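Local coordinates for hypothetical protein AQ_1354 (Aquifex aeolicus, PDB 1OZ9) that probably acts as a zinc-dependent, single strand-specific endoribonuclease in 16S rRNA 3'-end maturation and ribosome quality control, at residues Asp64-Glu76 against Leu84-Gln97. Sequence-based numbering, arbitrary orientation.
Sequences DKPTDVLSFPMGE and LGDVVISQDTAERQ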
# COMPACT_ATOMS: atom_id res chain seq x y z
N ASP A 64 19.88 -0.67 0.18
CA ASP A 64 20.09 -2.00 -0.39
C ASP A 64 19.65 -3.11 0.55
O ASP A 64 20.48 -3.79 1.15
CB ASP A 64 21.56 -2.17 -0.79
CG ASP A 64 21.80 -3.40 -1.64
OD1 ASP A 64 20.82 -4.09 -1.99
OD2 ASP A 64 22.93 -3.75 -1.99
N LYS A 65 18.34 -3.28 0.67
CA LYS A 65 17.78 -4.33 1.49
C LYS A 65 16.29 -4.46 1.17
O LYS A 65 15.69 -3.54 0.61
CB LYS A 65 17.96 -4.00 2.97
CG LYS A 65 17.27 -2.71 3.42
CD LYS A 65 17.61 -2.43 4.90
CE LYS A 65 17.75 -0.92 5.17
NZ LYS A 65 18.41 -0.62 6.50
N PRO A 66 15.71 -5.60 1.51
CA PRO A 66 14.28 -5.81 1.29
C PRO A 66 13.50 -4.98 2.29
O PRO A 66 14.10 -4.49 3.25
CB PRO A 66 14.08 -7.29 1.59
CG PRO A 66 15.47 -7.87 1.73
CD PRO A 66 16.38 -6.76 2.12
N THR A 67 12.21 -4.81 2.06
CA THR A 67 11.34 -4.12 2.99
C THR A 67 9.91 -4.64 2.79
O THR A 67 9.68 -5.48 1.91
CB THR A 67 11.44 -2.59 2.83
OG1 THR A 67 10.70 -1.96 3.88
CG2 THR A 67 10.73 -2.13 1.53
N ASP A 68 8.96 -4.18 3.59
CA ASP A 68 7.58 -4.68 3.44
C ASP A 68 6.75 -3.97 2.35
O ASP A 68 6.03 -4.62 1.55
CB ASP A 68 6.83 -4.63 4.76
CG ASP A 68 6.94 -3.29 5.49
OD1 ASP A 68 7.57 -2.31 4.97
OD2 ASP A 68 6.45 -3.16 6.65
N VAL A 69 6.84 -2.65 2.29
CA VAL A 69 6.04 -1.94 1.31
C VAL A 69 6.76 -0.66 0.85
O VAL A 69 7.41 0.01 1.64
CB VAL A 69 4.65 -1.57 1.94
CG1 VAL A 69 4.82 -0.71 3.23
CG2 VAL A 69 3.66 -0.93 0.91
N LEU A 70 6.61 -0.33 -0.43
CA LEU A 70 7.11 0.92 -0.95
C LEU A 70 6.00 1.58 -1.74
O LEU A 70 5.20 0.89 -2.39
CB LEU A 70 8.34 0.70 -1.82
CG LEU A 70 9.62 0.26 -1.08
CD1 LEU A 70 10.69 -0.06 -2.10
CD2 LEU A 70 10.15 1.32 -0.14
N SER A 71 5.91 2.91 -1.69
CA SER A 71 4.90 3.59 -2.49
C SER A 71 5.55 4.57 -3.47
O SER A 71 6.51 5.28 -3.10
CB SER A 71 3.97 4.36 -1.54
OG SER A 71 4.74 5.46 -1.05
N PHE A 72 5.05 4.63 -4.70
CA PHE A 72 5.66 5.46 -5.74
C PHE A 72 4.63 6.40 -6.37
O PHE A 72 3.82 5.95 -7.18
CB PHE A 72 6.23 4.57 -6.86
CG PHE A 72 7.22 3.55 -6.37
CD1 PHE A 72 6.82 2.28 -6.04
CD2 PHE A 72 8.54 3.88 -6.18
CE1 PHE A 72 7.73 1.35 -5.54
CE2 PHE A 72 9.46 2.94 -5.70
CZ PHE A 72 9.05 1.68 -5.40
N PRO A 73 4.64 7.68 -6.02
CA PRO A 73 3.68 8.63 -6.61
C PRO A 73 3.95 8.90 -8.07
O PRO A 73 5.11 8.99 -8.49
CB PRO A 73 3.93 9.91 -5.80
CG PRO A 73 5.37 9.81 -5.40
CD PRO A 73 5.50 8.33 -5.01
N MET A 74 2.88 9.04 -8.84
CA MET A 74 2.96 9.39 -10.24
C MET A 74 2.32 10.77 -10.30
O MET A 74 3.00 11.81 -10.18
CB MET A 74 2.19 8.37 -11.08
CG MET A 74 2.84 7.00 -11.16
SD MET A 74 4.48 6.99 -12.00
CE MET A 74 5.37 5.85 -11.01
N GLY A 75 1.00 10.79 -10.47
CA GLY A 75 0.27 12.04 -10.36
C GLY A 75 -0.26 12.63 -11.65
O GLY A 75 -1.02 13.59 -11.60
N GLU A 76 0.14 12.09 -12.79
CA GLU A 76 -0.30 12.65 -14.07
C GLU A 76 -1.82 12.65 -14.12
O GLU A 76 -2.46 11.76 -13.59
CB GLU A 76 0.26 11.82 -15.24
CG GLU A 76 0.04 12.50 -16.58
CD GLU A 76 0.93 11.97 -17.69
OE1 GLU A 76 1.45 10.85 -17.56
OE2 GLU A 76 1.09 12.68 -18.71
N LEU A 84 -2.69 7.99 -9.24
CA LEU A 84 -2.11 8.23 -7.92
C LEU A 84 -0.73 7.63 -7.84
O LEU A 84 0.22 8.28 -7.35
CB LEU A 84 -2.94 7.61 -6.82
CG LEU A 84 -4.35 8.08 -6.51
CD1 LEU A 84 -4.74 7.45 -5.14
CD2 LEU A 84 -4.45 9.63 -6.52
N GLY A 85 -0.60 6.41 -8.35
CA GLY A 85 0.70 5.78 -8.41
C GLY A 85 0.66 4.34 -7.97
O GLY A 85 -0.40 3.68 -8.01
N ASP A 86 1.81 3.84 -7.53
CA ASP A 86 1.94 2.42 -7.21
C ASP A 86 2.23 2.12 -5.76
O ASP A 86 2.98 2.85 -5.11
CB ASP A 86 3.12 1.82 -7.97
CG ASP A 86 3.03 2.05 -9.46
OD1 ASP A 86 1.91 2.05 -9.98
OD2 ASP A 86 4.04 2.25 -10.17
N VAL A 87 1.71 0.99 -5.30
CA VAL A 87 2.06 0.44 -3.98
C VAL A 87 2.64 -0.94 -4.27
O VAL A 87 2.00 -1.74 -4.95
CB VAL A 87 0.86 0.27 -3.08
CG1 VAL A 87 1.25 -0.49 -1.82
CG2 VAL A 87 0.30 1.66 -2.68
N VAL A 88 3.85 -1.21 -3.77
CA VAL A 88 4.51 -2.49 -4.03
C VAL A 88 4.78 -3.14 -2.67
O VAL A 88 5.44 -2.53 -1.81
CB VAL A 88 5.86 -2.25 -4.74
CG1 VAL A 88 6.58 -3.58 -5.02
CG2 VAL A 88 5.64 -1.47 -6.03
N ILE A 89 4.34 -4.41 -2.50
CA ILE A 89 4.46 -5.12 -1.24
C ILE A 89 5.20 -6.43 -1.46
O ILE A 89 4.97 -7.10 -2.46
CB ILE A 89 3.03 -5.45 -0.76
CG1 ILE A 89 2.36 -4.15 -0.30
CG2 ILE A 89 3.06 -6.53 0.35
CD1 ILE A 89 0.86 -4.25 -0.05
N SER A 90 6.08 -6.78 -0.55
CA SER A 90 6.75 -8.06 -0.67
C SER A 90 6.00 -9.08 0.17
O SER A 90 5.88 -8.94 1.40
CB SER A 90 8.19 -8.02 -0.15
OG SER A 90 8.70 -9.37 -0.09
N GLN A 91 5.51 -10.11 -0.50
CA GLN A 91 4.89 -11.20 0.22
C GLN A 91 5.86 -11.86 1.19
O GLN A 91 5.46 -12.28 2.27
CB GLN A 91 4.35 -12.26 -0.76
CG GLN A 91 3.66 -13.40 -0.05
CD GLN A 91 3.18 -14.46 -1.04
OE1 GLN A 91 3.81 -15.52 -1.21
NE2 GLN A 91 2.09 -14.18 -1.68
N ASP A 92 7.12 -11.99 0.80
CA ASP A 92 8.13 -12.63 1.63
C ASP A 92 8.26 -11.92 2.98
O ASP A 92 8.30 -12.56 4.04
CB ASP A 92 9.50 -12.57 0.99
CG ASP A 92 9.62 -13.43 -0.25
OD1 ASP A 92 8.79 -14.37 -0.45
OD2 ASP A 92 10.53 -13.21 -1.09
N THR A 93 8.37 -10.60 2.93
CA THR A 93 8.53 -9.85 4.15
C THR A 93 7.23 -9.82 4.91
O THR A 93 7.24 -9.95 6.12
CB THR A 93 9.05 -8.43 3.86
OG1 THR A 93 10.42 -8.54 3.49
CG2 THR A 93 9.09 -7.59 5.16
N ALA A 94 6.11 -9.66 4.20
CA ALA A 94 4.79 -9.66 4.83
C ALA A 94 4.58 -10.95 5.64
O ALA A 94 4.05 -10.92 6.75
CB ALA A 94 3.69 -9.51 3.74
N GLU A 95 5.00 -12.09 5.08
CA GLU A 95 4.83 -13.36 5.80
C GLU A 95 5.60 -13.38 7.12
O GLU A 95 5.08 -13.85 8.14
CB GLU A 95 5.22 -14.58 4.95
CG GLU A 95 4.22 -14.94 3.85
CD GLU A 95 4.70 -16.15 3.05
OE1 GLU A 95 5.83 -16.08 2.50
OE2 GLU A 95 3.97 -17.18 3.01
N ARG A 96 6.82 -12.87 7.10
CA ARG A 96 7.66 -12.85 8.30
C ARG A 96 7.08 -11.94 9.35
O ARG A 96 7.12 -12.25 10.54
CB ARG A 96 9.10 -12.42 8.01
CG ARG A 96 9.94 -13.44 7.26
CD ARG A 96 11.39 -13.00 7.02
NE ARG A 96 11.82 -13.39 5.68
CZ ARG A 96 12.03 -12.54 4.68
NH1 ARG A 96 11.89 -11.23 4.86
NH2 ARG A 96 12.40 -12.99 3.49
N GLN A 97 6.57 -10.79 8.91
CA GLN A 97 6.00 -9.83 9.85
C GLN A 97 4.73 -10.39 10.45
O GLN A 97 4.49 -10.29 11.66
CB GLN A 97 5.76 -8.45 9.18
CG GLN A 97 7.06 -7.69 8.99
CD GLN A 97 6.95 -6.36 8.23
OE1 GLN A 97 5.85 -5.89 7.87
NE2 GLN A 97 8.09 -5.76 7.98
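Strands 69-73 and 84-90 pair as the antiparallel arms of a β-hairpin, their axes 4.7 Å apart at closest and their N-to-C directions 166° apart. L70 with V88 and F72 with D86 are hydrogen-bonded pairs; L70 N reaches V88 O at 2.8 Å. S90 N to D68 O and M74 N to L84 O extend the ladder. On one face, a chi1 of 58° holds V69 CG2 anti to the backbone N and against V87 CG1 and I89 CG1, both at 3.7 Å. On the other, V88 CG2 meets the F72 ring near its plane, 3.5 Å from CE1, while Y60 packs edge-to-face with that ring. S90 is the N-cap residue of helix 91-101, its OG accepting from T93 N, and D50 OD1 is hydrogen-bonded to both S90 OG and T93 OG1. T93 CG2 lies 3.7 Å from D68 CB. The Q97 amide and D68 carboxylate stand nearly perpendicular (82°), with Q97 CD 3.6 Å from D68 OD2; an alanine in place of Q97 would probably leave D68 OD2 without the amide beside it and open a gap there. Antiparallel to its neighbour, 69-78 is the edge strand expected of a metalloproteinase-type fold, and its V69 and S71 face H115 and H119, predicted zinc ligands, consistent with an apolar and hydroxyl-bearing wall beside the metal site.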